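Local coordinates for NO-binding heme-dependent sensor protein (Shewanella oneidensis, PDB 4U9B), which binds heme and nitric oxide and probably acts as an H-NOX gas sensor in signalling, at residues E46-V51 / R136-C141; I4-L9 / K40-S45. One frame throughout, in Å; residues are numbered along the deposited sequence. Where two conformers were deposited one is given.

Interaction 1. Residues E46-V51 / R136-C141. With ZN (zinc ion), chain D; HEM (protoporphyrin IX containing Fe), chain B.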
# COMPACT_ATOMS: atom_id res chain seq x y z
N GLU A 46 -5.40 6.47 12.86
CA GLU A 46 -4.10 6.47 13.50
C GLU A 46 -3.00 6.48 12.45
O GLU A 46 -2.05 7.25 12.55
CB GLU A 46 -3.94 5.26 14.43
CG GLU A 46 -4.81 5.34 15.68
CD GLU A 46 -4.67 4.14 16.60
OE1 GLU A 46 -3.56 3.56 16.67
OE2 GLU A 46 -5.67 3.78 17.26
N LEU A 47 -3.15 5.64 11.43
CA LEU A 47 -2.17 5.59 10.34
C LEU A 47 -2.10 6.93 9.63
O LEU A 47 -1.01 7.49 9.44
CB LEU A 47 -2.53 4.48 9.35
CG LEU A 47 -1.48 4.18 8.28
CD1 LEU A 47 -0.41 3.23 8.81
CD2 LEU A 47 -2.13 3.61 7.03
N PHE A 48 -3.25 7.46 9.23
CA PHE A 48 -3.30 8.72 8.50
C PHE A 48 -2.74 9.88 9.32
O PHE A 48 -2.03 10.72 8.79
CB PHE A 48 -4.74 9.03 8.06
CG PHE A 48 -5.21 8.23 6.88
CD1 PHE A 48 -4.56 8.34 5.65
CD2 PHE A 48 -6.32 7.41 6.97
CE1 PHE A 48 -5.00 7.62 4.55
CE2 PHE A 48 -6.76 6.68 5.87
CZ PHE A 48 -6.10 6.79 4.66
N SER A 49 -3.06 9.91 10.61
CA SER A 49 -2.57 10.97 11.48
C SER A 49 -1.05 10.95 11.55
O SER A 49 -0.40 11.99 11.49
CB SER A 49 -3.16 10.85 12.89
OG SER A 49 -4.52 11.24 12.89
N ILE A 50 -0.49 9.75 11.69
CA ILE A 50 0.96 9.60 11.74
C ILE A 50 1.58 10.08 10.43
O ILE A 50 2.53 10.86 10.45
CB ILE A 50 1.36 8.13 12.00
CG1 ILE A 50 0.99 7.74 13.43
CG2 ILE A 50 2.86 7.93 11.79
CD1 ILE A 50 1.03 6.25 13.69
N VAL A 51 1.06 9.60 9.31
CA VAL A 51 1.63 9.94 8.01
C VAL A 51 1.41 11.43 7.70
O VAL A 51 2.25 12.05 7.06
CB VAL A 51 1.05 9.06 6.88
CG1 VAL A 51 1.67 9.40 5.54
CG2 VAL A 51 1.31 7.59 7.18
N ARG A 136 -10.79 4.26 2.14
CA ARG A 136 -9.52 4.74 2.68
C ARG A 136 -8.85 5.74 1.74
O ARG A 136 -7.99 6.51 2.17
CB ARG A 136 -8.56 3.57 2.93
CG ARG A 136 -8.67 2.93 4.31
CD ARG A 136 -9.89 2.04 4.46
NE ARG A 136 -9.86 0.89 3.56
CZ ARG A 136 -10.86 0.02 3.41
NH1 ARG A 136 -11.99 0.18 4.10
NH2 ARG A 136 -10.75 -0.99 2.57
N ARG A 137 -9.24 5.72 0.47
CA ARG A 137 -8.70 6.62 -0.55
C ARG A 137 -7.17 6.57 -0.58
O ARG A 137 -6.49 7.60 -0.57
CB ARG A 137 -9.20 8.04 -0.33
CG ARG A 137 -10.72 8.13 -0.25
CD ARG A 137 -11.25 9.48 -0.72
NE ARG A 137 -10.44 10.59 -0.24
CZ ARG A 137 -10.47 11.82 -0.76
NH1 ARG A 137 -11.28 12.10 -1.78
NH2 ARG A 137 -9.70 12.77 -0.26
N LEU A 138 -6.64 5.35 -0.64
CA LEU A 138 -5.20 5.13 -0.63
C LEU A 138 -4.65 4.72 -1.99
O LEU A 138 -3.78 3.86 -2.10
CB LEU A 138 -4.85 4.06 0.41
CG LEU A 138 -4.87 4.52 1.87
CD1 LEU A 138 -4.88 3.33 2.81
CD2 LEU A 138 -3.66 5.40 2.16
N CYS A 139 -5.16 5.35 -3.04
CA CYS A 139 -4.73 5.02 -4.40
C CYS A 139 -3.25 5.28 -4.60
O CYS A 139 -2.60 4.62 -5.41
CB CYS A 139 -5.55 5.81 -5.42
SG CYS A 139 -5.43 7.60 -5.23
N PHE A 140 -2.69 6.25 -3.88
CA PHE A 140 -1.27 6.56 -4.02
C PHE A 140 -0.44 5.48 -3.34
O PHE A 140 0.70 5.22 -3.75
CB PHE A 140 -0.95 7.94 -3.45
CG PHE A 140 -1.11 9.05 -4.44
CD1 PHE A 140 -2.37 9.52 -4.78
CD2 PHE A 140 -0.00 9.63 -5.04
CE1 PHE A 140 -2.52 10.54 -5.70
CE2 PHE A 140 -0.15 10.65 -5.96
CZ PHE A 140 -1.41 11.11 -6.29
N CYS A 141 -1.00 4.83 -2.33
CA CYS A 141 -0.35 3.69 -1.71
C CYS A 141 -0.38 2.51 -2.69
O CYS A 141 0.59 1.76 -2.80
CB CYS A 141 -1.03 3.32 -0.39
SG CYS A 141 -0.22 1.99 0.55
ZN ZN D . -6.43 8.10 -7.27
CHA HEM B . -4.00 -3.26 2.11
CHB HEM B . -3.14 -2.64 -2.62
CHC HEM B . -0.16 -6.44 -2.62
CHD HEM B . -1.95 -7.70 1.70
C1A HEM B . -3.86 -2.67 0.87
C2A HEM B . -4.08 -1.27 0.56
C3A HEM B . -3.84 -1.11 -0.74
C4A HEM B . -3.46 -2.39 -1.30
CMA HEM B . -3.92 0.20 -1.55
CAA HEM B . -4.51 -0.17 1.55
CBA HEM B . -5.96 -0.36 2.00
CGA HEM B . -6.96 0.29 1.07
O1A HEM B . -8.18 0.21 1.37
O2A HEM B . -6.56 0.90 0.04
C1B HEM B . -2.22 -3.57 -3.03
C2B HEM B . -1.55 -3.60 -4.31
C3B HEM B . -0.73 -4.66 -4.32
C4B HEM B . -0.84 -5.31 -3.03
CMB HEM B . -1.84 -2.55 -5.41
CAB HEM B . 0.23 -5.17 -5.42
CBB HEM B . 0.68 -4.42 -6.43
C1C HEM B . -0.38 -7.12 -1.44
C2C HEM B . 0.28 -8.34 -1.04
C3C HEM B . -0.20 -8.72 0.15
C4C HEM B . -1.20 -7.74 0.55
CMC HEM B . 1.36 -9.06 -1.87
CAC HEM B . 0.28 -9.99 0.90
CBC HEM B . -0.36 -10.51 1.95
C1D HEM B . -2.57 -6.60 2.24
C2D HEM B . -2.98 -6.49 3.62
C3D HEM B . -3.62 -5.10 3.75
C4D HEM B . -3.54 -4.51 2.43
CMD HEM B . -2.80 -7.53 4.74
CAD HEM B . -4.22 -4.46 5.01
CBD HEM B . -5.70 -4.80 5.12
CGD HEM B . -6.25 -4.15 6.36
O1D HEM B . -5.62 -3.18 6.84
O2D HEM B . -7.32 -4.59 6.86
NA HEM B . -3.48 -3.32 -0.29
NB HEM B . -1.76 -4.62 -2.27
NC HEM B . -1.28 -6.78 -0.45
ND HEM B . -2.92 -5.42 1.57
FE HEM B . -2.53 -5.13 -0.42

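Interaction 2. Residues I4-L9 / K40-S45. With HEM (protoporphyrin IX containing Fe), chain B.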
# COMPACT_ATOMS: atom_id res chain seq x y z
N ILE A 4 -0.11 -5.08 10.77
CA ILE A 4 1.03 -5.33 9.89
C ILE A 4 1.39 -4.06 9.12
O ILE A 4 2.56 -3.75 8.92
CB ILE A 4 0.76 -6.48 8.88
CG1 ILE A 4 1.93 -6.62 7.90
CG2 ILE A 4 -0.54 -6.26 8.12
CD1 ILE A 4 1.99 -7.96 7.19
N ILE A 5 0.38 -3.30 8.72
CA ILE A 5 0.61 -2.06 8.00
C ILE A 5 1.36 -1.08 8.88
O ILE A 5 2.32 -0.43 8.45
CB ILE A 5 -0.71 -1.43 7.52
CG1 ILE A 5 -1.52 -2.44 6.69
CG2 ILE A 5 -0.44 -0.16 6.71
CD1 ILE A 5 -0.81 -2.96 5.45
N PHE A 6 0.94 -0.97 10.14
CA PHE A 6 1.62 -0.14 11.12
C PHE A 6 3.03 -0.64 11.39
O PHE A 6 3.95 0.15 11.59
CB PHE A 6 0.83 -0.08 12.43
CG PHE A 6 -0.46 0.67 12.32
CD1 PHE A 6 -0.50 2.04 12.55
CD2 PHE A 6 -1.63 0.01 12.01
CE1 PHE A 6 -1.70 2.73 12.47
CE2 PHE A 6 -2.83 0.70 11.91
CZ PHE A 6 -2.86 2.06 12.14
N ASN A 7 3.20 -1.96 11.42
CA ASN A 7 4.52 -2.54 11.67
C ASN A 7 5.51 -2.16 10.58
O ASN A 7 6.66 -1.83 10.87
CB ASN A 7 4.44 -4.06 11.79
CG ASN A 7 3.69 -4.52 13.03
OD1 ASN A 7 3.59 -3.79 14.02
ND2 ASN A 7 3.17 -5.74 12.97
N VAL A 8 5.07 -2.20 9.33
CA VAL A 8 5.95 -1.84 8.22
C VAL A 8 6.20 -0.33 8.26
O VAL A 8 7.30 0.12 7.95
CB VAL A 8 5.37 -2.26 6.86
CG1 VAL A 8 6.30 -1.85 5.73
CG2 VAL A 8 5.15 -3.77 6.82
N LEU A 9 5.19 0.44 8.64
CA LEU A 9 5.35 1.88 8.78
C LEU A 9 6.40 2.17 9.85
O LEU A 9 7.24 3.05 9.68
CB LEU A 9 4.03 2.57 9.13
CG LEU A 9 4.08 4.10 9.26
CD1 LEU A 9 4.44 4.75 7.94
CD2 LEU A 9 2.75 4.65 9.78
N LYS A 40 -4.26 -7.69 14.47
CA LYS A 40 -5.36 -6.90 15.02
C LYS A 40 -5.69 -5.70 14.14
O LYS A 40 -4.81 -5.14 13.48
CB LYS A 40 -5.00 -6.43 16.44
CG LYS A 40 -6.10 -5.65 17.15
CD LYS A 40 -5.89 -5.67 18.66
CE LYS A 40 -7.05 -5.01 19.40
NZ LYS A 40 -6.73 -3.63 19.84
N SER A 41 -6.96 -5.31 14.15
CA SER A 41 -7.42 -4.14 13.41
C SER A 41 -7.34 -2.89 14.28
O SER A 41 -7.69 -2.92 15.46
CB SER A 41 -8.85 -4.35 12.92
OG SER A 41 -8.91 -5.38 11.96
N TYR A 42 -6.88 -1.80 13.68
CA TYR A 42 -6.78 -0.51 14.35
C TYR A 42 -7.43 0.57 13.50
O TYR A 42 -7.60 0.40 12.29
CB TYR A 42 -5.31 -0.17 14.63
CG TYR A 42 -4.62 -1.18 15.51
CD1 TYR A 42 -4.65 -1.06 16.89
CD2 TYR A 42 -3.95 -2.27 14.96
CE1 TYR A 42 -4.03 -1.98 17.70
CE2 TYR A 42 -3.33 -3.21 15.77
CZ TYR A 42 -3.37 -3.05 17.14
OH TYR A 42 -2.75 -3.97 17.96
N ALA A 43 -7.80 1.67 14.14
CA ALA A 43 -8.40 2.80 13.45
C ALA A 43 -7.46 3.33 12.37
O ALA A 43 -6.30 3.65 12.65
CB ALA A 43 -8.75 3.90 14.43
N GLU A 44 -7.95 3.41 11.14
CA GLU A 44 -7.14 3.89 10.03
C GLU A 44 -6.71 5.33 10.28
O GLU A 44 -5.70 5.79 9.73
CB GLU A 44 -7.90 3.77 8.71
CG GLU A 44 -9.14 4.63 8.63
CD GLU A 44 -10.09 4.18 7.54
OE1 GLU A 44 -10.44 2.98 7.52
OE2 GLU A 44 -10.47 5.02 6.70
N SER A 45 -7.47 6.04 11.10
CA SER A 45 -7.14 7.42 11.44
C SER A 45 -5.78 7.51 12.12
O SER A 45 -5.08 8.51 11.97
CB SER A 45 -8.22 8.03 12.34
OG SER A 45 -8.38 7.28 13.52
CHA HEM B . -4.00 -3.26 2.11
CHB HEM B . -3.14 -2.64 -2.62
CHC HEM B . -0.16 -6.44 -2.62
CHD HEM B . -1.95 -7.70 1.70
C1A HEM B . -3.86 -2.67 0.87
C2A HEM B . -4.08 -1.27 0.56
C3A HEM B . -3.84 -1.11 -0.74
C4A HEM B . -3.46 -2.39 -1.30
CMA HEM B . -3.92 0.20 -1.55
CAA HEM B . -4.51 -0.17 1.55
CBA HEM B . -5.96 -0.36 2.00
CGA HEM B . -6.96 0.29 1.07
O1A HEM B . -8.18 0.21 1.37
O2A HEM B . -6.56 0.90 0.04
C1B HEM B . -2.22 -3.57 -3.03
C2B HEM B . -1.55 -3.60 -4.31
C3B HEM B . -0.73 -4.66 -4.32
C4B HEM B . -0.84 -5.31 -3.03
CMB HEM B . -1.84 -2.55 -5.41
CAB HEM B . 0.23 -5.17 -5.42
CBB HEM B . 0.68 -4.42 -6.43
C1C HEM B . -0.38 -7.12 -1.44
C2C HEM B . 0.28 -8.34 -1.04
C3C HEM B . -0.20 -8.72 0.15
C4C HEM B . -1.20 -7.74 0.55
CMC HEM B . 1.36 -9.06 -1.87
CAC HEM B . 0.28 -9.99 0.90
CBC HEM B . -0.36 -10.51 1.95
C1D HEM B . -2.57 -6.60 2.24
C2D HEM B . -2.98 -6.49 3.62
C3D HEM B . -3.62 -5.10 3.75
C4D HEM B . -3.54 -4.51 2.43
CMD HEM B . -2.80 -7.53 4.74
CAD HEM B . -4.22 -4.46 5.01
CBD HEM B . -5.70 -4.80 5.12
CGD HEM B . -6.25 -4.15 6.36
O1D HEM B . -5.62 -3.18 6.84
O2D HEM B . -7.32 -4.59 6.86
NA HEM B . -3.48 -3.32 -0.29
NB HEM B . -1.76 -4.62 -2.27
NC HEM B . -1.28 -6.78 -0.45
ND HEM B . -2.92 -5.42 1.57
FE HEM B . -2.53 -5.13 -0.42

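Interaction 1. Residues E46-V51 / R136-C141
Phe48 on helix 44-58 meets Arg136 and Leu138 in the loop that leads into helix 139-152. The loop closes the Y-x-S-x-R motif of the H-NOX fold, formed here by Tyr132, Ser134 and Arg136. The close packing is at the far end of the Phe48 ring. Phe48 CZ lies 3.1 Å from the backbone O of Arg136. Phe48 CE1 lies 3.5 Å from Leu138 CD2. Both partners approach the ring obliquely, and no hydrogen bond crosses the contact. With CG anti to the carbonyl carbon (chi1 -77°), the Phe48 ring points at the loop.

Leu138 works in two directions. Branch CD2 packs on Phe48, while Leu138 CD1 sits 3.7 Å from heme CAA, at the base of a propionate. Arg136 takes the end of that propionate. The Arg136 chain bends at chi2 (76°) and chi3 (64°) and leads away from the helix. Arg136 NE donates to heme O1A at 2.8 Å. Arg136 NH2 reaches heme O1A at 3.1 Å, by a more bent bond. The carboxylate carbon CGA lies in the guanidinium plane, at its edge. A leucine in place of Arg136 would probably leave O1A without these two donors and the propionate without this positive charge beside it.

The other side is loose. Arg137 is exposed and adds almost nothing, and Phe48 itself is only partly buried. Just after Leu138, at the N-cap position, Cys139 opens helix 139-152 and shares a zinc ion with His161, Cys164 and Cys172. The Cys139 SG to zinc distance is 2.3 Å.

Interaction 2. Residues I4-L9 / K40-S45
Tyr42, whose OH is hydrogen-bonded to the backbone N of Val37, turns the edge of its ring toward the face of Phe6. Phe6 belongs to helix 3-17, the N-terminal helix of this H-NOX domain. Tyr42 belongs to the loop that enters helix 44-58. The pair is an offset edge-to-face stack. The ring centroids of Phe6 and Tyr42 are 5.9 Å apart and the planes meet at 75°. The hydroxyl bond ties down the far end of the Tyr42 ring and should help fix its tilt.

The base of Tyr42 also packs on Phe6: Tyr42 CB lies 3.8 Å from Phe6 CE2, coming in obliquely to the ring. Phe6 reaches the loop because its CG stands beside the backbone N, anti to the carbonyl carbon (chi1 -69°). Ala43 adds its carbonyl: Ala43 O lies near the plane of the Phe6 ring, at its edge, 3.8 Å from Phe6 CZ. No hydrogen bond joins the two segments.

Tyr36 completes an aromatic cluster. It stacks on Phe6 and meets Tyr42 edge-to-face. Backbone hydrogen bonds between Lys40 and Gly3 and between Tyr42 and Met1 fasten the loop to the start of the chain, next to Lys2, a heme-binding residue. Phe6 and Tyr42 are buried, whereas Ala43 is exposed and turns its CB away from the helix. The helix also lines the heme pocket. Ile5, the residue before Phe6, lays its CD1 3.8 Å from heme CAD, the first carbon of the other propionate arm from the one held by Arg136.

In the fold
Interactions 1 and 2 share helix 44-58, and their centres lie 10 Å apart. Interaction 2 joins the start of that helix and its lead-in loop to helix 3-17. Interaction 1 joins the next turns to the loop before helix 139-152. The two touch directly. Leu47 CD1 packs 3.6 Å from Leu9 CD2, and Glu44 OE1 lies 3.2 Å from Arg136 CD. Both also meet the heme, at different propionate arms: Ile5 at one, Arg136 and Leu138 at the other. Helix 44-58 thus bridges two parts of the heme pocket. The Arg136 side chain is about 9 Å from the bound nitric oxide, so it holds the heme edge rather than the gas.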